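Local coordinates for D,D-dipeptidase/D,D-carboxypeptidase (Enterococcus faecalis, PDB 4MUQ), which is a zinc-dependent D,D-peptidase of vancomycin resistance, thought to cleave D-Ala-D-Ala dipeptide and to remove the terminal D-alanine of cell-wall precursors, at residues Ile6-Glu9 with Lys10-Tyr14; Leu18-Asn22 with Lys23-Leu27; Lys48-Val51 with Ala52-Leu55; Ser106-Thr110 with Gly111-Asp115. One frame throughout, in Å; residues are numbered along the deposited sequence. Where two conformers were deposited one is given.

Contact 1 (Ile6-Glu9 with Lys10-Tyr14); sequences IELE and KEEIY
Glu12 reaches back from the first turn after strand 3-9 and takes the last amide of that strand: Glu9 N donates to Glu12 OE2 at 3.1 Å. The amide meets the anti side of the carboxylate, 33° out of its plane. With CG anti to the carbonyl carbon (chi1 -64°) and the next torsion extended, the Glu12 chain runs back along the strand and crosses the Leu8 side chain at about a right angle, OE2 lying 3.4 Å from Leu8 CA. In return, Glu12 N donates to Glu9 O at 3.0 Å, from above the carbonyl plane, as the 3-10 segment 10-13 begins. Lys10 N donates to a water, which in turn donates to Glu9 OE1 at 2.7 Å, while Glu9 OE2 forms a salt bridge with Lys224. Glu11 OE2 lies against Glu9 CB at 3.4 Å, the two side chains lying side by side and pointing the same way. Leu8, buried, suits the inner side of the strand, where it packs on Ile227, Ile237 and Phe245. The nearby carboxylates probably repel one another mildly; Lys224 would offset part of this, and the Glu9 N-H given to Glu12 would probably favour the ionised form of that carboxylate.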
loop_
_atom_site.group_PDB
_atom_site.type_symbol
_atom_site.label_atom_id
_atom_site.label_comp_id
_atom_site.label_asym_id
_atom_site.label_seq_id
_atom_site.Cartn_x
_atom_site.Cartn_y
_atom_site.Cartn_z
ATOM N N ILE A 6 6.076 20.625 12.587
ATOM C CA ILE A 6 6.473 20.132 11.278
ATOM C C ILE A 6 5.775 20.980 10.227
ATOM O O ILE A 6 4.553 21.136 10.247
ATOM C CB ILE A 6 6.068 18.663 11.095
ATOM C CG1 ILE A 6 6.547 17.817 12.280
ATOM C CG2 ILE A 6 6.596 18.108 9.769
ATOM C CD1 ILE A 6 8.054 17.699 12.394
ATOM N N GLU A 7 6.564 21.536 9.318
ATOM C CA GLU A 7 6.055 22.409 8.278
ATOM C C GLU A 7 6.145 21.704 6.928
ATOM O O GLU A 7 7.238 21.356 6.477
ATOM C CB GLU A 7 6.886 23.686 8.272
ATOM C CG GLU A 7 6.465 24.746 7.290
ATOM C CD GLU A 7 7.313 25.994 7.434
ATOM O OE1 GLU A 7 8.232 26.182 6.609
ATOM O OE2 GLU A 7 7.071 26.775 8.381
ATOM N N LEU A 8 5.001 21.492 6.284
ATOM C CA LEU A 8 4.969 20.734 5.035
ATOM C C LEU A 8 4.474 21.552 3.847
ATOM O O LEU A 8 3.509 22.306 3.959
ATOM C CB LEU A 8 4.095 19.487 5.187
ATOM C CG LEU A 8 4.467 18.509 6.299
ATOM C CD1 LEU A 8 3.754 18.854 7.589
ATOM C CD2 LEU A 8 4.155 17.097 5.899
ATOM N N GLU A 9 5.132 21.390 2.703
ATOM C CA GLU A 9 4.656 22.007 1.471
ATOM C C GLU A 9 3.495 21.183 0.933
ATOM O O GLU A 9 3.426 19.979 1.191
ATOM C CB GLU A 9 5.774 22.082 0.428
ATOM C CG GLU A 9 6.997 22.885 0.870
ATOM C CD GLU A 9 6.664 24.316 1.246
ATOM O OE1 GLU A 9 5.718 24.889 0.661
ATOM O OE2 GLU A 9 7.346 24.871 2.134
ATOM N N LYS A 10 2.585 21.823 0.200
ATOM C CA LYS A 10 1.398 21.127 -0.291
ATOM C C LYS A 10 1.742 19.902 -1.133
ATOM O O LYS A 10 1.040 18.887 -1.090
ATOM C CB LYS A 10 0.460 22.060 -1.065
ATOM C CG LYS A 10 -0.749 21.311 -1.627
ATOM C CD LYS A 10 -1.939 22.199 -1.918
ATOM C CE LYS A 10 -3.156 21.331 -2.200
ATOM N NZ LYS A 10 -4.314 22.117 -2.695
ATOM N N GLU A 11 2.839 19.973 -1.881
ATOM C CA GLU A 11 3.195 18.861 -2.760
ATOM C C GLU A 11 3.550 17.581 -1.992
ATOM O O GLU A 11 3.560 16.493 -2.564
ATOM C CB GLU A 11 4.311 19.245 -3.745
ATOM C CG GLU A 11 5.702 19.296 -3.148
ATOM C CD GLU A 11 6.146 20.708 -2.822
ATOM O OE1 GLU A 11 5.342 21.651 -3.009
ATOM O OE2 GLU A 11 7.303 20.872 -2.382
ATOM N N GLU A 12 3.810 17.703 -0.692
ATOM C CA GLU A 12 4.106 16.533 0.127
ATOM C C GLU A 12 2.882 15.645 0.352
ATOM O O GLU A 12 3.014 14.504 0.804
ATOM C CB GLU A 12 4.737 16.945 1.459
ATOM C CG GLU A 12 6.095 17.620 1.295
ATOM C CD GLU A 12 6.806 17.832 2.617
ATOM O OE1 GLU A 12 7.112 16.827 3.294
ATOM O OE2 GLU A 12 7.058 19.002 2.980
ATOM N N ILE A 13 1.691 16.134 -0.004
ATOM C CA ILE A 13 0.515 15.251 0.042
ATOM C C ILE A 13 0.615 14.107 -0.966
ATOM O O ILE A 13 -0.139 13.143 -0.895
ATOM C CB ILE A 13 -0.851 15.986 -0.154
ATOM C CG1 ILE A 13 -1.019 16.513 -1.577
ATOM C CG2 ILE A 13 -1.043 17.102 0.860
ATOM C CD1 ILE A 13 -2.419 17.034 -1.854
ATOM N N TYR A 14 1.560 14.211 -1.893
ATOM C CA TYR A 14 1.694 13.232 -2.958
ATOM C C TYR A 14 2.821 12.241 -2.678
ATOM O O TYR A 14 3.204 11.460 -3.566
ATOM C CB TYR A 14 1.867 13.948 -4.303
ATOM C CG TYR A 14 0.740 14.913 -4.616
ATOM C CD1 TYR A 14 -0.568 14.459 -4.777
ATOM C CD2 TYR A 14 0.979 16.281 -4.736
ATOM C CE1 TYR A 14 -1.602 15.334 -5.049
ATOM C CE2 TYR A 14 -0.048 17.160 -5.013
ATOM C CZ TYR A 14 -1.332 16.686 -5.176
ATOM O OH TYR A 14 -2.352 17.573 -5.446
HETATM O O HOH W 1 3.594 24.574 -0.928
#

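Contact 2 (Leu18-Asn22 with Lys23-Leu27); sequences LLLVN and KNYPL. With PE3 (3,6,9,12,15,18,21,24,27,30,33,36,39-tridecaoxahentetracontane-1,41-diol), chain H.
This is a type I beta turn in the long loop between strands 3-9 and 35-39, closed by Asn22 and Tyr25 and lying close to the zinc site without entering it. Asn22 N donates to Tyr25 O at 3.1 Å, and Tyr25 N returns a bond to Asn22 O, also 3.1 Å, steeply from above the carbonyl plane. The side chain of Asn22 adds a second grip. Its CG sits between the backbone N and the carbonyl carbon (chi1 68°), which brings OD1 over the turn, where it accepts weak bonds from Asn24 N at 2.8 Å and Tyr25 N at 3.0 Å, both strongly bent. Asparagine suits the place because its amide accepts at one end and donates at the other: ND2 bonds to Glu188 and to a water that also donates to Asn24 OD1. A polyethylene glycol fragment lies beside Asn22 and Asn24. On the apolar side, Leu20 CD2 approaches Tyr25 CD2 at 3.8 Å, obliquely to the ring, and Asn24 CB sits 3.6 Å above one face of the Tyr25 ring. Val21 CA makes a C-H...O contact of 3.4 Å to Tyr25 O, and Leu27 CD1 comes within 4.4 Å of Leu19 CD1. Beyond these segments, His105 ND1 bonds to Asn22 O and Asn241 to Leu20 O, while Leu20 packs on helix 187-194. The Asn22 amide thus supplements the two backbone bonds with weak ones, in a turn that lacks regular secondary structure, and ties it to that helix through Glu188.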
loop_
_atom_site.group_PDB
_atom_site.type_symbol
_atom_site.label_atom_id
_atom_site.label_comp_id
_atom_site.label_asym_id
_atom_site.label_seq_id
_atom_site.Cartn_x
_atom_site.Cartn_y
_atom_site.Cartn_z
ATOM N N LEU A 18 0.636 6.058 2.656
ATOM C CA LEU A 18 -0.823 6.010 2.584
ATOM C C LEU A 18 -1.425 6.667 1.344
ATOM O O LEU A 18 -2.618 6.978 1.321
ATOM C CB LEU A 18 -1.443 6.592 3.856
ATOM C CG LEU A 18 -1.305 5.691 5.084
ATOM C CD1 LEU A 18 -1.529 6.465 6.370
ATOM C CD2 LEU A 18 -2.324 4.561 4.973
ATOM N N LEU A 19 -0.626 6.848 0.295
ATOM C CA LEU A 19 -1.166 7.408 -0.933
ATOM C C LEU A 19 -2.309 6.569 -1.466
ATOM O O LEU A 19 -2.167 5.352 -1.654
ATOM C CB LEU A 19 -0.094 7.464 -2.026
ATOM C CG LEU A 19 1.121 8.326 -1.714
ATOM C CD1 LEU A 19 2.126 8.201 -2.843
ATOM C CD2 LEU A 19 0.727 9.796 -1.483
ATOM N N LEU A 20 -3.427 7.213 -1.772
ATOM C CA LEU A 20 -4.479 6.547 -2.521
ATOM C C LEU A 20 -4.264 6.794 -4.011
ATOM O O LEU A 20 -4.426 7.923 -4.489
ATOM C CB LEU A 20 -5.851 7.066 -2.094
ATOM C CG LEU A 20 -7.031 6.457 -2.859
ATOM C CD1 LEU A 20 -7.070 4.937 -2.700
ATOM C CD2 LEU A 20 -8.328 7.051 -2.381
ATOM N N VAL A 21 -3.871 5.749 -4.739
ATOM C CA VAL A 21 -3.576 5.847 -6.166
ATOM C C VAL A 21 -4.585 4.981 -6.901
ATOM O O VAL A 21 -4.653 3.769 -6.674
ATOM C CB VAL A 21 -2.160 5.337 -6.487
ATOM C CG1 VAL A 21 -1.872 5.440 -7.986
ATOM C CG2 VAL A 21 -1.127 6.131 -5.696
ATOM N N ASN A 22 -5.424 5.604 -7.713
ATOM C CA ASN A 22 -6.461 4.872 -8.440
ATOM C C ASN A 22 -6.868 5.683 -9.668
ATOM O O ASN A 22 -6.193 6.665 -10.013
ATOM C CB ASN A 22 -7.634 4.481 -7.515
ATOM C CG ASN A 22 -8.440 5.672 -7.022
ATOM O OD1 ASN A 22 -8.363 6.771 -7.577
ATOM N ND2 ASN A 22 -9.236 5.449 -5.993
ATOM N N LYS A 23 -7.951 5.299 -10.336
ATOM C CA LYS A 23 -8.358 5.998 -11.552
ATOM C C LYS A 23 -8.611 7.480 -11.286
ATOM O O LYS A 23 -8.295 8.328 -12.118
ATOM C CB LYS A 23 -9.604 5.360 -12.169
ATOM C CG LYS A 23 -10.031 6.003 -13.479
ATOM C CD LYS A 23 -11.333 5.407 -13.995
ATOM C CE LYS A 23 -11.747 6.052 -15.310
ATOM N NZ LYS A 23 -13.129 5.658 -15.706
ATOM N N ASN A 24 -9.158 7.786 -10.117
ATOM C CA ASN A 24 -9.472 9.163 -9.739
ATOM C C ASN A 24 -8.245 9.977 -9.359
ATOM O O ASN A 24 -8.213 11.188 -9.573
ATOM C CB ASN A 24 -10.453 9.182 -8.567
ATOM C CG ASN A 24 -11.801 8.606 -8.922
ATOM O OD1 ASN A 24 -12.451 7.962 -8.090
ATOM N ND2 ASN A 24 -12.235 8.835 -10.144
ATOM N N TYR A 25 -7.246 9.313 -8.783
ATOM C CA TYR A 25 -6.144 10.011 -8.135
ATOM C C TYR A 25 -4.811 9.475 -8.630
ATOM O O TYR A 25 -4.324 8.458 -8.135
ATOM C CB TYR A 25 -6.243 9.852 -6.615
ATOM C CG TYR A 25 -7.596 10.234 -6.050
ATOM C CD1 TYR A 25 -8.065 11.538 -6.133
ATOM C CD2 TYR A 25 -8.401 9.285 -5.435
ATOM C CE1 TYR A 25 -9.308 11.887 -5.618
ATOM C CE2 TYR A 25 -9.642 9.625 -4.919
ATOM C CZ TYR A 25 -10.089 10.918 -5.029
ATOM O OH TYR A 25 -11.316 11.275 -4.504
ATOM N N PRO A 26 -4.202 10.177 -9.588
ATOM C CA PRO A 26 -2.964 9.658 -10.183
ATOM C C PRO A 26 -1.745 9.839 -9.280
ATOM O O PRO A 26 -1.761 10.609 -8.316
ATOM C CB PRO A 26 -2.811 10.515 -11.440
ATOM C CG PRO A 26 -3.407 11.837 -11.045
ATOM C CD PRO A 26 -4.619 11.450 -10.207
ATOM N N LEU A 27 -0.688 9.100 -9.590
ATOM C CA LEU A 27 0.624 9.348 -9.002
ATOM C C LEU A 27 1.126 10.674 -9.552
ATOM O O LEU A 27 1.074 10.908 -10.766
ATOM C CB LEU A 27 1.575 8.207 -9.381
ATOM C CG LEU A 27 2.950 8.119 -8.711
ATOM C CD1 LEU A 27 2.829 7.843 -7.218
ATOM C CD2 LEU A 27 3.765 7.024 -9.368
HETATM O O43 PE3 H . -15.761 7.111 -9.041
HETATM C C42 PE3 H . -14.908 6.033 -8.646
HETATM C C41 PE3 H . -14.991 4.838 -9.612
HETATM O O40 PE3 H . -14.069 3.842 -9.108
HETATM C C39 PE3 H . -12.839 4.567 -9.109
HETATM C C38 PE3 H . -11.575 3.958 -8.611
HETATM O O37 PE3 H . -10.683 5.061 -8.804
HETATM O O HOH W 2 -11.793 7.065 -5.359
#

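Contact 3 (Lys48-Val51 with Ala52-Leu55); sequences KRDV and ANVL
Ala52 N donates to the carbonyl O of Lys48, the N-cap residue, at 2.9 Å and nearly along the C=O axis, opening the tightly packed side of helix 49-62. Leu55 N closes the next turn on Val51 O, also 2.9 Å, with the donor tilted 20° from the carbonyl plane. Ala52, with its small methyl, suits the side that packs on Val36. Val54 has CG2 beside its backbone N, an orientation that lays this methyl 3.4 Å from Asp50 O. On the exposed side the link is looser: a water donates to Asp50 OD1 at 2.6 Å and accepts from Asn53 ND2 at 2.8 Å, bridging two short polar side chains whose own ends stand 4.3 Å apart (OD1 to ND2). Asp50, in the first turn, also suits a position where its negative charge would probably interact favourably with the positive end of the helix dipole. Lys48 NZ bonds to Lys33 O. Branched Val51 and Val54 face Phe148 and Tyr171 of strands 148-150 and 168-171, Val51 also meets Leu112, and Ala52 and Arg49 lie on strand 35-39, seating the helix start against these strands.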
loop_
_atom_site.group_PDB
_atom_site.type_symbol
_atom_site.label_atom_id
_atom_site.label_comp_id
_atom_site.label_asym_id
_atom_site.label_seq_id
_atom_site.Cartn_x
_atom_site.Cartn_y
_atom_site.Cartn_z
ATOM N N LYS A 48 10.299 -0.750 -2.287
ATOM C CA LYS A 48 10.889 0.158 -1.312
ATOM C C LYS A 48 11.548 -0.678 -0.209
ATOM O O LYS A 48 11.010 -1.727 0.198
ATOM C CB LYS A 48 9.840 1.099 -0.712
ATOM C CG LYS A 48 9.344 2.183 -1.671
ATOM C CD LYS A 48 8.632 3.303 -0.925
ATOM C CE LYS A 48 9.583 4.049 0.006
ATOM N NZ LYS A 48 10.505 4.967 -0.735
ATOM N N ARG A 49 12.709 -0.219 0.258
ATOM C CA ARG A 49 13.542 -0.972 1.191
ATOM C C ARG A 49 12.784 -1.460 2.425
ATOM O O ARG A 49 12.860 -2.641 2.780
ATOM C CB ARG A 49 14.751 -0.132 1.620
ATOM C CG ARG A 49 15.692 -0.837 2.604
ATOM C CD ARG A 49 16.874 0.048 3.002
ATOM N NE ARG A 49 17.954 0.019 2.016
ATOM C CZ ARG A 49 18.185 0.973 1.117
ATOM N NH1 ARG A 49 17.411 2.052 1.070
ATOM N NH2 ARG A 49 19.198 0.851 0.264
ATOM N N ASP A 50 12.057 -0.568 3.086
ATOM C CA ASP A 50 11.354 -0.964 4.302
ATOM C C ASP A 50 10.248 -1.977 4.004
ATOM O O ASP A 50 9.982 -2.869 4.811
ATOM C CB ASP A 50 10.833 0.262 5.060
ATOM C CG ASP A 50 11.958 1.159 5.554
ATOM O OD1 ASP A 50 13.070 0.639 5.806
ATOM O OD2 ASP A 50 11.732 2.381 5.681
ATOM N N VAL A 51 9.643 -1.866 2.828
ATOM C CA VAL A 51 8.615 -2.806 2.391
ATOM C C VAL A 51 9.206 -4.205 2.091
ATOM O O VAL A 51 8.626 -5.240 2.453
ATOM C CB VAL A 51 7.850 -2.258 1.173
ATOM C CG1 VAL A 51 6.733 -3.188 0.793
ATOM C CG2 VAL A 51 7.289 -0.868 1.482
ATOM N N ALA A 52 10.356 -4.241 1.422
ATOM C CA ALA A 52 11.068 -5.497 1.190
ATOM C C ALA A 52 11.391 -6.160 2.524
ATOM O O ALA A 52 11.258 -7.373 2.678
ATOM C CB ALA A 52 12.340 -5.247 0.390
ATOM N N ASN A 53 11.795 -5.364 3.507
ATOM C CA ASN A 53 12.104 -5.930 4.810
ATOM C C ASN A 53 10.879 -6.549 5.473
ATOM O O ASN A 53 10.968 -7.628 6.057
ATOM C CB ASN A 53 12.778 -4.892 5.706
ATOM C CG ASN A 53 14.171 -4.537 5.222
ATOM O OD1 ASN A 53 14.790 -5.302 4.479
ATOM N ND2 ASN A 53 14.671 -3.375 5.635
ATOM N N VAL A 54 9.732 -5.882 5.358
ATOM C CA VAL A 54 8.507 -6.401 5.944
ATOM C C VAL A 54 8.082 -7.705 5.267
ATOM O O VAL A 54 7.660 -8.660 5.930
ATOM C CB VAL A 54 7.384 -5.343 5.867
ATOM C CG1 VAL A 54 6.031 -5.968 6.130
ATOM C CG2 VAL A 54 7.655 -4.221 6.862
ATOM N N LEU A 55 8.221 -7.750 3.942
ATOM C CA LEU A 55 7.868 -8.945 3.192
ATOM C C LEU A 55 8.690 -10.123 3.704
ATOM O O LEU A 55 8.152 -11.202 3.938
ATOM C CB LEU A 55 8.128 -8.731 1.700
ATOM C CG LEU A 55 7.421 -9.710 0.768
ATOM C CD1 LEU A 55 5.911 -9.535 0.882
ATOM C CD2 LEU A 55 7.895 -9.507 -0.668
HETATM O O HOH W 3 13.257 -1.536 7.186
#

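Contact 4 (Ser106-Thr110 with Gly111-Asp115); sequences SEHQT and GLAID. With ZN (zinc ion), chain B; 2D8 ((2R)-3-[(R)-[(1S)-1-aminoethyl](hydroxy)phosphoryl]-2-methylpropanoic acid), chain D; LY0 ((2R)-3-[(R)-[(1R)-1-aminoethyl](hydroxy)phosphoryl]-2-methylpropanoic acid), chain C.
His108 and Asp115 carry CG anti to the carbonyl carbon (chi1 -76° and -65°), and these torsions help bring the imidazole, from 3-10 segment 107-109, and the carboxylate, from strand 113-118, to one zinc ion. His108 NE2 binds the metal at 2.0 Å; Asp115 is bidentate, OD1 at 2.0 Å and OD2 at 2.4 Å. Ring and carboxylate planes stand 68° apart. His168 and both phosphinate oxygens of the inhibitor, modelled as two epimers, complete the sphere. His108 ND1 donates to Gly73 O, which fixes the ring's rotation, and Ala113 CB sits over one ring face in a CH-pi contact, 4.2 Å from the centroid. Ser106 OG accepts from His108 N, an ST turn. Ser106 OG also lies 2.6 Å from O61 of the inhibitor. Thr110 OG1 donates to Glu107 O at 2.7 Å and accepts from Leu112 N at 3.0 Å. Gly111 takes a positive phi, where a CB would press on the preceding carbonyl. Glu107 OE1 is hydrogen-bonded to His168 NE2, a second-shell link to a zinc ligand, and OE2 forms salt bridges with Arg151 and Arg170. Strand 113-118 lies between strands 168-171 and 68-72, and Gly111 has a backbone hydrogen bond with Lys48, before helix 49-62.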
loop_
_atom_site.group_PDB
_atom_site.type_symbol
_atom_site.label_atom_id
_atom_site.label_comp_id
_atom_site.label_asym_id
_atom_site.label_seq_id
_atom_site.Cartn_x
_atom_site.Cartn_y
_atom_site.Cartn_z
ATOM N N SER A 106 -1.161 3.304 -11.281
ATOM C CA SER A 106 -0.841 1.989 -10.705
ATOM C C SER A 106 -0.046 2.109 -9.413
ATOM O O SER A 106 0.949 2.837 -9.349
ATOM C CB SER A 106 0.002 1.178 -11.685
ATOM O OG SER A 106 0.466 -0.028 -11.080
ATOM N N GLU A 107 -0.482 1.392 -8.379
ATOM C CA GLU A 107 0.294 1.277 -7.149
ATOM C C GLU A 107 1.646 0.682 -7.370
ATOM O O GLU A 107 2.542 0.873 -6.551
ATOM C CB GLU A 107 -0.392 0.354 -6.149
ATOM C CG GLU A 107 -1.723 0.816 -5.688
ATOM C CD GLU A 107 -2.208 0.010 -4.506
ATOM O OE1 GLU A 107 -2.025 -1.243 -4.477
ATOM O OE2 GLU A 107 -2.777 0.653 -3.624
ATOM N N HIS A 108 1.821 -0.070 -8.455
ATOM C CA HIS A 108 3.137 -0.655 -8.682
ATOM C C HIS A 108 4.205 0.412 -8.928
ATOM O O HIS A 108 5.388 0.182 -8.688
ATOM C CB HIS A 108 3.120 -1.686 -9.817
ATOM C CG HIS A 108 2.510 -2.985 -9.415
ATOM N ND1 HIS A 108 3.241 -4.011 -8.851
ATOM C CD2 HIS A 108 1.232 -3.418 -9.475
ATOM C CE1 HIS A 108 2.437 -5.024 -8.590
ATOM N NE2 HIS A 108 1.210 -4.696 -8.963
ATOM N N GLN A 109 3.779 1.585 -9.391
ATOM C CA GLN A 109 4.709 2.682 -9.638
ATOM C C GLN A 109 5.169 3.372 -8.352
ATOM O O GLN A 109 5.976 4.279 -8.405
ATOM C CB GLN A 109 4.106 3.708 -10.611
ATOM C CG GLN A 109 3.862 3.142 -12.018
ATOM C CD GLN A 109 3.136 4.117 -12.905
ATOM O OE1 GLN A 109 1.973 3.892 -13.260
ATOM N NE2 GLN A 109 3.795 5.220 -13.254
ATOM N N THR A 110 4.675 2.922 -7.194
ATOM C CA THR A 110 5.079 3.530 -5.914
ATOM C C THR A 110 6.151 2.734 -5.166
ATOM O O THR A 110 6.744 3.231 -4.213
ATOM C CB THR A 110 3.905 3.666 -4.913
ATOM O OG1 THR A 110 3.460 2.366 -4.513
ATOM C CG2 THR A 110 2.735 4.479 -5.492
ATOM N N GLY A 111 6.364 1.480 -5.554
ATOM C CA GLY A 111 7.235 0.607 -4.776
ATOM C C GLY A 111 6.583 0.002 -3.543
ATOM O O GLY A 111 7.265 -0.668 -2.764
ATOM N N LEU A 112 5.282 0.236 -3.365
ATOM C CA LEU A 112 4.533 -0.256 -2.201
ATOM C C LEU A 112 3.675 -1.471 -2.506
ATOM O O LEU A 112 3.069 -2.033 -1.601
ATOM C CB LEU A 112 3.633 0.858 -1.659
ATOM C CG LEU A 112 4.332 2.153 -1.224
ATOM C CD1 LEU A 112 3.293 3.207 -0.857
ATOM C CD2 LEU A 112 5.296 1.935 -0.051
ATOM N N ALA A 113 3.610 -1.879 -3.774
ATOM C CA ALA A 113 2.720 -2.975 -4.158
ATOM C C ALA A 113 3.488 -4.143 -4.716
ATOM O O ALA A 113 4.480 -3.981 -5.411
ATOM C CB ALA A 113 1.691 -2.493 -5.172
ATOM N N ILE A 114 2.990 -5.331 -4.416
ATOM C CA ILE A 114 3.604 -6.544 -4.916
ATOM C C ILE A 114 2.531 -7.539 -5.335
ATOM O O ILE A 114 1.513 -7.701 -4.665
ATOM C CB ILE A 114 4.584 -7.138 -3.879
ATOM C CG1 ILE A 114 5.366 -8.295 -4.500
ATOM C CG2 ILE A 114 3.870 -7.552 -2.595
ATOM C CD1 ILE A 114 6.807 -8.376 -4.055
ATOM N N ASP A 115 2.782 -8.199 -6.468
ATOM C CA ASP A 115 1.979 -9.332 -6.907
ATOM C C ASP A 115 2.724 -10.593 -6.512
ATOM O O ASP A 115 3.913 -10.737 -6.820
ATOM C CB ASP A 115 1.750 -9.276 -8.426
ATOM C CG ASP A 115 0.919 -8.070 -8.853
ATOM O OD1 ASP A 115 0.175 -7.559 -8.034
ATOM O OD2 ASP A 115 0.994 -7.569 -9.994
HETATM ZN ZN ZN B . -0.392 -5.930 -8.973
HETATM C C4 2D8 D . -3.217 -4.662 -11.724
HETATM C C5 2D8 D . -3.079 -3.388 -10.953
HETATM C C6 2D8 D . -2.060 -2.480 -11.626
HETATM C C7 2D8 D . -4.449 -2.741 -10.860
HETATM N N1 2D8 D . -0.967 -8.075 -12.531
HETATM P P 2D8 D . -1.913 -5.880 -11.398
HETATM C C1 2D8 D . -1.399 -6.151 -13.966
HETATM C C2 2D8 D . -1.854 -7.020 -12.810
HETATM O O31 2D8 D . -0.577 -5.115 -11.246
HETATM O O32 2D8 D . -2.115 -6.699 -10.083
HETATM O O61 2D8 D . -1.408 -1.751 -10.897
HETATM O O62 2D8 D . -1.961 -2.487 -12.841
HETATM P P LY0 C . -1.906 -5.882 -11.401
HETATM C C1 LY0 C . -1.391 -6.117 -13.968
HETATM N N1 LY0 C . -2.974 -7.616 -13.119
HETATM C C2 LY0 C . -1.734 -7.026 -12.805
HETATM C C4 LY0 C . -3.212 -4.666 -11.732
HETATM C C5 LY0 C . -3.078 -3.391 -10.957
HETATM C C6 LY0 C . -2.060 -2.481 -11.626
HETATM C C7 LY0 C . -4.448 -2.743 -10.861
HETATM O O31 LY0 C . -0.578 -5.111 -11.227
HETATM O O32 LY0 C . -2.116 -6.697 -10.083
HETATM O O61 LY0 C . -1.409 -1.752 -10.896
HETATM O O62 LY0 C . -1.961 -2.487 -12.841
HETATM O O HOH W 4 5.411 -1.482 -6.180
#

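Overall arrangement
Contact 4 is the buried one, its centre about 7 Å from the centre of the chain and built round a metal; contacts 1 to 3 are each partly buried. Contact 1, its centre about 19 Å from the centre of the chain, ends a strand with carboxylates and a water, far from the zinc. Contact 2 follows it on the same loop, and Leu19 packs on Ile13 and Tyr14; its Leu27 and Val21 then meet Gln109 and Thr110 of contact 4, backing the metal loop with apolar groups. From the other flank contact 3 touches contact 4 through Leu55 on Ile114 and Val51 on Leu112. Contact 3 depends on regular helix bonds, whereas contacts 1, 2 and 4 bend the chain using side chains that accept from backbone amides.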